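Putative uncharacterized protein (Chaetomium thermophilum, PDB 5F5T) is probably required for pre-mRNA splicing, acting in the nucleus as a member of the PRP38 family of spliceosomal factors. Local coordinates at residues V65-E70 with L89-K94; Y108-G113 with E141-D146; L150-K155 with S159-D164. All blocks are in the same frame, centred on the assembly; numbering follows the deposited sequence.

Contact 1 of 3, residues V65-E70 with L89-K94; sequences VDRVVE and LCLAFK
Arg-67 NH1 donates a hydrogen bond to the backbone carbonyl of Gln-55, at the end of helix 50-55, while the base of the same side chain lies against Leu-91. The polar bond and the apolar one therefore use different ends of one residue: the chain bends at chi2 and chi3 and carries the guanidinium off the interface, leaving CB to do the packing. Arg-67 CB sits 3.9 Å from Leu-91 CD1 and 4.0 Å from Leu-91 CD2, so both branches of the leucine fork meet it. CD1 has a second neighbour in Val-68 CG2, at 3.7 Å, the nearest approach of the two segments. Leu-91 reaches across because its CG stands opposite the carbonyl carbon (chi1 -73°) and the side chain points at the facing helix. On the valine, it is the branch beside the backbone N that touches, coming obliquely to the leucine rather than end on. No hydrogen bond links 65-70 to 89-94; the backbones stay well apart, 7.8 Å between Val-68 CA and Leu-91 CA, and one leucine bridges the distance. Helix 117-130 joins the packing, its Leu-122 touching both Val-68 and Ala-92, and beside Arg-67 the loop residue Val-59 also meets Lys-94. With segments 65-70 and 89-94 running in roughly opposite directions, this is plain apolar helix-helix packing in the mainly helical fold of this PRP38 family protein, with helix 117-130 as a third partner.

Contact 2 of 3, residues Y108-G113 with E141-D146; sequences YLYFGG and EPFLED
Phe-143 sets the end of its ring against both Leu-109 and Tyr-110, two neighbours on helix 102-115. Phe-143 CE2 takes the leucine, 3.6 Å from Leu-109 CD2 and 3.7 Å from Leu-109 CG. The next ring atom, Phe-143 CZ, takes the tyrosine, 3.5 Å from Tyr-110 CE1, and that carbon lies at the edge of the phenylalanine ring, near its plane. The two rings are neither stacked nor perpendicular: their planes make 43° and their centroids are 5.8 Å apart. Within the helix, Leu-109 CD2 also lies over one face of the Tyr-110 ring, so leucine, tyrosine and phenylalanine all touch one another. Leu-109 gets there with CG trans to its own nitrogen (chi1 -161°), which carries CG and its CD2 branch toward the incoming ring. Replacing Leu-109 with an alanine would probably leave Phe-143 CE2 and the Tyr-110 face without their shared methyl neighbour, giving the phenylalanine ring more room to shift.

Further out, Ala-123 and Ile-127 of helix 117-130 pack on Leu-109, and Ile-167 of helix 163-172 packs on Phe-143. Arg-120 ties the two sides together: its NE donates to Leu-109 O, its NH2 makes a salt bridge with Asp-146, and Phe-143 rests on its side chain. Arg-148 does something similar, pairing with Asp-146 and with the carbonyl of Gly-113. The direct contact is thus wholly apolar, and the polar coupling of helix 102-115 to the 3-10 turn at 141-145 is indirect; two arginines on one buried carboxylate are likely to keep Asp-146 ionised.

Contact 3 of 3, residues L150-K155 with S159-D164; sequences LRRKGK and SLTYMD
The guanidinium of Arg-151 lies flat over the Ser-159/Leu-160 peptide, with Ser-159 C and Leu-160 N both 3.5 Å from its plane and displaced toward its rim. Bends at chi2 and chi3 fold the chain back to this place, and the NE bonds to Thr-158 OG1. On the other side of the hairpin the Arg-152 guanidinium has Thr-161 CB over its centre, 3.8 Å from the plane, and Ser-159 OG at its edge. There Arg-152 NE gives Ser-159 OG a weak hydrogen bond of 3.4 Å. Thr-161 OG1 is bound instead by Glu-165.

Strands 149-153 and 158-162 form a two-stranded antiparallel beta hairpin. Leu-150 pairs with Thr-161 and Arg-152 with Ser-159, each pair joined by two backbone bonds, with the non-hydrogen-bonded pair Arg-151 and Leu-160 between them. The Leu-150 N to Thr-161 O bond is straight at the hydrogen (170°), although its donor is tilted 35° from the carbonyl plane.

Where the second strand turns into helix 163-172, Leu-150 CD1 packs 3.7 Å from Met-163 CE, and both side chains rest on Lys-117 of helix 117-130. The end of the second strand and the start of the helix also meet another protein chain: Asp-164 pairs with basic side chains of that neighbouring chain in salt bridges, and Tyr-162 makes a cation-pi contact with one of its basic residues.

How the contacts relate
The three contacts come in series along the chain, and their centres lie about 17 Å from one another. Contacts 1 and 2 touch where Val-65 CG2 meets Tyr-108 CE1 at 3.4 Å, joining helices 61-71 and 102-115. Contacts 2 and 3 meet where the 141-146 turn backs onto the start of helix 163-172, around Asp-146, Met-163 and Asp-164. Contacts 1 and 3 stay apart, about 9 Å between nearest atoms. Helix 117-130 packs against all three. No other chain touches the segments of contact 1, whereas 141-146, 150-155 and 159-164 also reach the partner chain; all belong to the sequence shared by the PRP38 family.

Contact 1 of 3, residues V65-E70 with L89-K94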
loop_
_atom_site.group_PDB
_atom_site.type_symbol
_atom_site.label_atom_id
_atom_site.label_comp_id
_atom_site.label_asym_id
_atom_site.label_seq_id
_atom_site.Cartn_x
_atom_site.Cartn_y
_atom_site.Cartn_z
ATOM N N VAL A 65 8.703 17.818 -2.101
ATOM C CA VAL A 65 8.351 17.702 -3.513
ATOM C C VAL A 65 9.586 17.895 -4.374
ATOM O O VAL A 65 9.840 17.112 -5.306
ATOM C CB VAL A 65 7.284 18.728 -3.939
ATOM C CG1 VAL A 65 7.062 18.660 -5.445
ATOM C CG2 VAL A 65 5.982 18.475 -3.212
ATOM N N ASP A 66 10.369 18.925 -4.049
ATOM C CA ASP A 66 11.581 19.171 -4.839
ATOM C C ASP A 66 12.525 17.957 -4.840
ATOM O O ASP A 66 13.042 17.564 -5.886
ATOM C CB ASP A 66 12.325 20.408 -4.324
ATOM C CG ASP A 66 11.552 21.700 -4.562
ATOM O OD1 ASP A 66 11.060 21.908 -5.693
ATOM O OD2 ASP A 66 11.452 22.518 -3.623
ATOM N N ARG A 67 12.715 17.352 -3.671
ATOM C CA ARG A 67 13.580 16.188 -3.511
ATOM C C ARG A 67 13.034 14.980 -4.250
ATOM O O ARG A 67 13.793 14.202 -4.811
ATOM C CB ARG A 67 13.763 15.826 -2.030
ATOM C CG ARG A 67 14.528 16.845 -1.198
ATOM C CD ARG A 67 15.854 17.216 -1.825
ATOM N NE ARG A 67 16.021 18.665 -1.853
ATOM C CZ ARG A 67 16.681 19.363 -0.938
ATOM N NH1 ARG A 67 17.262 18.746 0.080
ATOM N NH2 ARG A 67 16.768 20.680 -1.050
ATOM N N VAL A 68 11.720 14.798 -4.215
ATOM C CA VAL A 68 11.125 13.677 -4.925
ATOM C C VAL A 68 11.361 13.803 -6.424
ATOM O O VAL A 68 11.820 12.858 -7.066
ATOM C CB VAL A 68 9.620 13.548 -4.646
ATOM C CG1 VAL A 68 8.980 12.581 -5.626
ATOM C CG2 VAL A 68 9.394 13.095 -3.211
ATOM N N VAL A 69 11.076 14.978 -6.977
ATOM C CA VAL A 69 11.272 15.186 -8.410
ATOM C C VAL A 69 12.748 15.018 -8.780
ATOM O O VAL A 69 13.092 14.390 -9.783
ATOM C CB VAL A 69 10.778 16.575 -8.847
ATOM C CG1 VAL A 69 11.218 16.882 -10.269
ATOM C CG2 VAL A 69 9.264 16.652 -8.725
ATOM N N GLU A 70 13.613 15.583 -7.950
ATOM C CA GLU A 70 15.052 15.572 -8.183
ATOM C C GLU A 70 15.725 14.197 -8.061
ATOM O O GLU A 70 16.609 13.866 -8.848
ATOM C CB GLU A 70 15.711 16.550 -7.208
ATOM C CG GLU A 70 17.058 17.085 -7.636
ATOM C CD GLU A 70 17.515 18.217 -6.738
ATOM O OE1 GLU A 70 18.713 18.568 -6.784
ATOM O OE2 GLU A 70 16.671 18.756 -5.984
ATOM N N LEU A 89 12.664 5.796 0.447
ATOM C CA LEU A 89 12.516 5.386 1.839
ATOM C C LEU A 89 12.965 6.488 2.788
ATOM O O LEU A 89 12.297 6.772 3.786
ATOM C CB LEU A 89 13.312 4.114 2.115
ATOM C CG LEU A 89 13.110 3.505 3.501
ATOM C CD1 LEU A 89 11.635 3.258 3.759
ATOM C CD2 LEU A 89 13.898 2.214 3.633
ATOM N N CYS A 90 14.089 7.120 2.459
ATOM C CA CYS A 90 14.634 8.188 3.285
ATOM C C CYS A 90 13.644 9.334 3.401
ATOM O O CYS A 90 13.441 9.889 4.480
ATOM C CB CYS A 90 15.952 8.698 2.705
ATOM S SG CYS A 90 17.285 7.487 2.714
ATOM N N LEU A 91 13.021 9.677 2.280
ATOM C CA LEU A 91 12.034 10.744 2.259
ATOM C C LEU A 91 10.786 10.340 3.023
ATOM O O LEU A 91 10.147 11.179 3.654
ATOM C CB LEU A 91 11.687 11.127 0.821
ATOM C CG LEU A 91 12.803 11.915 0.136
ATOM C CD1 LEU A 91 12.452 12.249 -1.302
ATOM C CD2 LEU A 91 13.087 13.185 0.925
ATOM N N ALA A 92 10.443 9.056 2.981
ATOM C CA ALA A 92 9.327 8.570 3.785
ATOM C C ALA A 92 9.623 8.778 5.268
ATOM O O ALA A 92 8.769 9.242 6.026
ATOM C CB ALA A 92 9.054 7.107 3.496
ATOM N N PHE A 93 10.845 8.444 5.672
ATOM C CA PHE A 93 11.254 8.599 7.062
ATOM C C PHE A 93 11.232 10.064 7.456
ATOM O O PHE A 93 10.800 10.421 8.557
ATOM C CB PHE A 93 12.648 8.013 7.287
ATOM C CG PHE A 93 13.088 8.036 8.723
ATOM C CD1 PHE A 93 12.492 7.206 9.660
ATOM C CD2 PHE A 93 14.100 8.886 9.138
ATOM C CE1 PHE A 93 12.895 7.225 10.986
ATOM C CE2 PHE A 93 14.509 8.911 10.462
ATOM C CZ PHE A 93 13.904 8.078 11.386
ATOM N N LYS A 94 11.677 10.915 6.540
ATOM C CA LYS A 94 11.649 12.348 6.782
ATOM C C LYS A 94 10.222 12.846 6.947
ATOM O O LYS A 94 9.961 13.713 7.767
ATOM C CB LYS A 94 12.332 13.103 5.646
ATOM C CG LYS A 94 12.425 14.599 5.883
ATOM C CD LYS A 94 12.934 14.905 7.281
ATOM C CE LYS A 94 14.410 15.256 7.273
ATOM N NZ LYS A 94 14.810 16.013 8.493
#

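Contact 2 of 3, residues Y108-G113 with E141-D146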
loop_
_atom_site.group_PDB
_atom_site.type_symbol
_atom_site.label_atom_id
_atom_site.label_comp_id
_atom_site.label_asym_id
_atom_site.label_seq_id
_atom_site.Cartn_x
_atom_site.Cartn_y
_atom_site.Cartn_z
ATOM N N TYR A 108 0.115 16.681 -1.999
ATOM C CA TYR A 108 1.086 15.730 -2.528
ATOM C C TYR A 108 0.340 14.745 -3.400
ATOM O O TYR A 108 0.567 14.654 -4.615
ATOM C CB TYR A 108 1.801 14.959 -1.417
ATOM C CG TYR A 108 2.834 15.722 -0.615
ATOM C CD1 TYR A 108 3.372 16.915 -1.074
ATOM C CD2 TYR A 108 3.288 15.226 0.603
ATOM C CE1 TYR A 108 4.322 17.601 -0.331
ATOM C CE2 TYR A 108 4.231 15.899 1.346
ATOM C CZ TYR A 108 4.750 17.085 0.877
ATOM O OH TYR A 108 5.693 17.756 1.626
ATOM N N LEU A 109 -0.609 14.070 -2.757
ATOM C CA LEU A 109 -1.332 12.956 -3.338
ATOM C C LEU A 109 -2.035 13.373 -4.622
ATOM O O LEU A 109 -1.704 12.881 -5.702
ATOM C CB LEU A 109 -2.343 12.412 -2.322
ATOM C CG LEU A 109 -2.912 11.009 -2.516
ATOM C CD1 LEU A 109 -1.837 9.962 -2.317
ATOM C CD2 LEU A 109 -4.070 10.763 -1.556
ATOM N N TYR A 110 -2.949 14.331 -4.523
ATOM C CA TYR A 110 -3.797 14.619 -5.669
ATOM C C TYR A 110 -3.093 15.491 -6.710
ATOM O O TYR A 110 -2.984 15.109 -7.882
ATOM C CB TYR A 110 -5.092 15.275 -5.200
ATOM C CG TYR A 110 -5.885 14.359 -4.291
ATOM C CD1 TYR A 110 -6.449 13.187 -4.775
ATOM C CD2 TYR A 110 -6.068 14.668 -2.947
ATOM C CE1 TYR A 110 -7.165 12.341 -3.945
ATOM C CE2 TYR A 110 -6.787 13.830 -2.111
ATOM C CZ TYR A 110 -7.333 12.668 -2.615
ATOM O OH TYR A 110 -8.049 11.833 -1.786
ATOM N N PHE A 111 -2.553 16.622 -6.274
ATOM C CA PHE A 111 -2.054 17.618 -7.212
ATOM C C PHE A 111 -0.630 17.233 -7.610
ATOM O O PHE A 111 -0.271 17.169 -8.814
ATOM C CB PHE A 111 -2.112 18.999 -6.557
ATOM C CG PHE A 111 -1.864 20.147 -7.496
ATOM C CD1 PHE A 111 -0.615 20.739 -7.578
ATOM C CD2 PHE A 111 -2.894 20.664 -8.263
ATOM C CE1 PHE A 111 -0.393 21.808 -8.431
ATOM C CE2 PHE A 111 -2.678 21.729 -9.119
ATOM C CZ PHE A 111 -1.423 22.302 -9.202
ATOM N N GLY A 112 0.162 16.898 -6.593
ATOM C CA GLY A 112 1.532 16.526 -6.840
ATOM C C GLY A 112 1.484 15.197 -7.545
ATOM O O GLY A 112 2.199 15.001 -8.528
ATOM N N GLY A 113 0.605 14.308 -7.075
ATOM C CA GLY A 113 0.554 12.971 -7.622
ATOM C C GLY A 113 0.184 13.030 -9.080
ATOM O O GLY A 113 0.728 12.275 -9.888
ATOM N N GLU A 141 -7.702 3.405 -2.460
ATOM C CA GLU A 141 -8.350 2.567 -3.473
ATOM C C GLU A 141 -8.666 3.263 -4.811
ATOM O O GLU A 141 -8.609 2.613 -5.854
ATOM C CB GLU A 141 -9.632 1.952 -2.907
ATOM C CG GLU A 141 -9.370 0.751 -2.011
ATOM C CD GLU A 141 -10.635 0.033 -1.587
ATOM O OE1 GLU A 141 -11.731 0.619 -1.713
ATOM O OE2 GLU A 141 -10.526 -1.122 -1.124
ATOM N N PRO A 142 -8.978 4.577 -4.803
ATOM C CA PRO A 142 -9.205 5.183 -6.122
ATOM C C PRO A 142 -7.997 5.129 -7.057
ATOM O O PRO A 142 -8.173 5.141 -8.275
ATOM C CB PRO A 142 -9.547 6.635 -5.781
ATOM C CG PRO A 142 -10.167 6.555 -4.439
ATOM C CD PRO A 142 -9.405 5.480 -3.717
ATOM N N PHE A 143 -6.793 5.059 -6.502
ATOM C CA PHE A 143 -5.590 5.087 -7.328
ATOM C C PHE A 143 -5.228 3.711 -7.867
ATOM O O PHE A 143 -4.173 3.527 -8.472
ATOM C CB PHE A 143 -4.437 5.699 -6.545
ATOM C CG PHE A 143 -4.720 7.096 -6.092
ATOM C CD1 PHE A 143 -4.914 8.106 -7.020
ATOM C CD2 PHE A 143 -4.847 7.393 -4.747
ATOM C CE1 PHE A 143 -5.198 9.392 -6.612
ATOM C CE2 PHE A 143 -5.132 8.679 -4.331
ATOM C CZ PHE A 143 -5.309 9.680 -5.266
ATOM N N LEU A 144 -6.118 2.746 -7.656
ATOM C CA LEU A 144 -6.046 1.484 -8.379
ATOM C C LEU A 144 -6.328 1.724 -9.870
ATOM O O LEU A 144 -6.140 0.837 -10.700
ATOM C CB LEU A 144 -7.038 0.475 -7.795
ATOM C CG LEU A 144 -6.723 -0.117 -6.415
ATOM C CD1 LEU A 144 -7.846 -1.029 -5.962
ATOM C CD2 LEU A 144 -5.410 -0.880 -6.444
ATOM N N GLU A 145 -6.789 2.930 -10.195
ATOM C CA GLU A 145 -7.043 3.332 -11.578
ATOM C C GLU A 145 -5.837 4.045 -12.192
ATOM O O GLU A 145 -5.800 4.308 -13.393
ATOM C CB GLU A 145 -8.276 4.233 -11.650
ATOM C CG GLU A 145 -8.992 4.221 -12.983
ATOM C CD GLU A 145 -10.251 5.066 -12.965
ATOM O OE1 GLU A 145 -10.832 5.294 -14.045
ATOM O OE2 GLU A 145 -10.659 5.499 -11.867
ATOM N N ASP A 146 -4.856 4.363 -11.358
ATOM C CA ASP A 146 -3.632 5.003 -11.824
ATOM C C ASP A 146 -2.716 3.924 -12.398
ATOM O O ASP A 146 -2.213 3.062 -11.676
ATOM C CB ASP A 146 -2.951 5.756 -10.678
ATOM C CG ASP A 146 -1.834 6.676 -11.146
ATOM O OD1 ASP A 146 -1.342 6.519 -12.284
ATOM O OD2 ASP A 146 -1.443 7.565 -10.358
#

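Contact 3 of 3, residues L150-K155 with S159-D164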
loop_
_atom_site.group_PDB
_atom_site.type_symbol
_atom_site.label_atom_id
_atom_site.label_comp_id
_atom_site.label_asym_id
_atom_site.label_seq_id
_atom_site.Cartn_x
_atom_site.Cartn_y
_atom_site.Cartn_z
ATOM N N LEU A 150 6.026 2.561 -12.810
ATOM C CA LEU A 150 6.990 2.867 -11.762
ATOM C C LEU A 150 8.123 1.851 -11.798
ATOM O O LEU A 150 7.921 0.699 -12.187
ATOM C CB LEU A 150 6.331 2.844 -10.381
ATOM C CG LEU A 150 5.206 3.823 -10.054
ATOM C CD1 LEU A 150 4.692 3.547 -8.651
ATOM C CD2 LEU A 150 5.674 5.261 -10.184
ATOM N N ARG A 151 9.307 2.267 -11.363
ATOM C CA ARG A 151 10.418 1.337 -11.251
ATOM C C ARG A 151 10.491 0.876 -9.803
ATOM O O ARG A 151 10.280 1.662 -8.877
ATOM C CB ARG A 151 11.746 1.973 -11.661
ATOM C CG ARG A 151 11.779 2.504 -13.081
ATOM C CD ARG A 151 11.683 1.442 -14.158
ATOM N NE ARG A 151 12.565 0.294 -14.031
ATOM C CZ ARG A 151 12.449 -0.779 -14.807
ATOM N NH1 ARG A 151 11.490 -0.813 -15.722
ATOM N NH2 ARG A 151 13.268 -1.812 -14.673
ATOM N N ARG A 152 10.784 -0.401 -9.610
ATOM C CA ARG A 152 10.980 -0.952 -8.280
ATOM C C ARG A 152 12.386 -1.524 -8.194
ATOM O O ARG A 152 12.848 -2.155 -9.135
ATOM C CB ARG A 152 9.924 -2.020 -8.002
ATOM C CG ARG A 152 10.167 -2.884 -6.782
ATOM C CD ARG A 152 9.047 -3.902 -6.656
ATOM N NE ARG A 152 8.870 -4.651 -7.899
ATOM C CZ ARG A 152 7.733 -5.232 -8.271
ATOM N NH1 ARG A 152 6.658 -5.150 -7.500
ATOM N NH2 ARG A 152 7.670 -5.892 -9.421
ATOM N N LYS A 153 13.069 -1.317 -7.074
ATOM C CA LYS A 153 14.470 -1.713 -6.995
ATOM C C LYS A 153 14.616 -3.195 -6.690
ATOM O O LYS A 153 14.159 -3.673 -5.656
ATOM C CB LYS A 153 15.214 -0.897 -5.943
ATOM C CG LYS A 153 16.718 -1.130 -5.950
ATOM C CD LYS A 153 17.390 -0.421 -7.112
ATOM C CE LYS A 153 18.861 -0.800 -7.195
ATOM N NZ LYS A 153 19.530 -0.672 -5.872
ATOM N N GLY A 154 15.253 -3.907 -7.614
ATOM C CA GLY A 154 15.507 -5.328 -7.482
ATOM C C GLY A 154 16.933 -5.612 -7.056
ATOM O O GLY A 154 17.658 -4.711 -6.629
ATOM N N LYS A 155 17.331 -6.877 -7.156
ATOM C CA LYS A 155 18.676 -7.289 -6.769
ATOM C C LYS A 155 19.755 -6.644 -7.635
ATOM O O LYS A 155 20.780 -6.193 -7.121
ATOM C CB LYS A 155 18.790 -8.814 -6.821
ATOM C CG LYS A 155 17.962 -9.508 -5.748
ATOM C CD LYS A 155 18.490 -9.166 -4.358
ATOM C CE LYS A 155 17.539 -8.266 -3.575
ATOM N NZ LYS A 155 18.306 -7.425 -2.608
ATOM N N SER A 159 13.090 -3.417 -11.680
ATOM C CA SER A 159 12.071 -4.132 -12.429
ATOM C C SER A 159 10.855 -3.230 -12.564
ATOM O O SER A 159 10.688 -2.287 -11.793
ATOM C CB SER A 159 11.679 -5.433 -11.733
ATOM O OG SER A 159 10.906 -5.165 -10.576
ATOM N N LEU A 160 10.002 -3.526 -13.536
ATOM C CA LEU A 160 8.817 -2.714 -13.776
ATOM C C LEU A 160 7.659 -3.076 -12.856
ATOM O O LEU A 160 7.381 -4.250 -12.622
ATOM C CB LEU A 160 8.373 -2.859 -15.234
ATOM C CG LEU A 160 7.120 -2.086 -15.644
ATOM C CD1 LEU A 160 7.311 -0.589 -15.430
ATOM C CD2 LEU A 160 6.761 -2.389 -17.086
ATOM N N THR A 161 6.975 -2.054 -12.354
ATOM C CA THR A 161 5.714 -2.244 -11.651
ATOM C C THR A 161 4.820 -1.060 -11.997
ATOM O O THR A 161 5.226 -0.187 -12.752
ATOM C CB THR A 161 5.896 -2.359 -10.122
ATOM O OG1 THR A 161 4.662 -2.784 -9.532
ATOM C CG2 THR A 161 6.298 -1.023 -9.522
ATOM N N TYR A 162 3.611 -1.019 -11.455
ATOM C CA TYR A 162 2.686 0.054 -11.796
ATOM C C TYR A 162 2.080 0.660 -10.545
ATOM O O TYR A 162 2.043 0.020 -9.492
ATOM C CB TYR A 162 1.583 -0.472 -12.713
ATOM C CG TYR A 162 2.104 -1.194 -13.933
ATOM C CD1 TYR A 162 2.414 -2.545 -13.876
ATOM C CD2 TYR A 162 2.268 -0.534 -15.143
ATOM C CE1 TYR A 162 2.891 -3.218 -14.985
ATOM C CE2 TYR A 162 2.740 -1.199 -16.259
ATOM C CZ TYR A 162 3.051 -2.540 -16.172
ATOM O OH TYR A 162 3.524 -3.214 -17.273
ATOM N N MET A 163 1.572 1.881 -10.673
ATOM C CA MET A 163 1.000 2.583 -9.534
ATOM C C MET A 163 -0.135 1.790 -8.894
ATOM O O MET A 163 -0.198 1.675 -7.678
ATOM C CB MET A 163 0.497 3.962 -9.954
ATOM C CG MET A 163 -0.174 4.725 -8.830
ATOM S SD MET A 163 0.973 5.195 -7.520
ATOM C CE MET A 163 2.138 6.204 -8.428
ATOM N N ASP A 164 -1.013 1.224 -9.713
ATOM C CA ASP A 164 -2.136 0.458 -9.190
ATOM C C ASP A 164 -1.639 -0.792 -8.476
ATOM O O ASP A 164 -2.231 -1.235 -7.488
ATOM C CB ASP A 164 -3.120 0.096 -10.306
ATOM C CG ASP A 164 -2.461 -0.602 -11.471
ATOM O OD1 ASP A 164 -1.565 0.001 -12.097
ATOM O OD2 ASP A 164 -2.861 -1.744 -11.780
#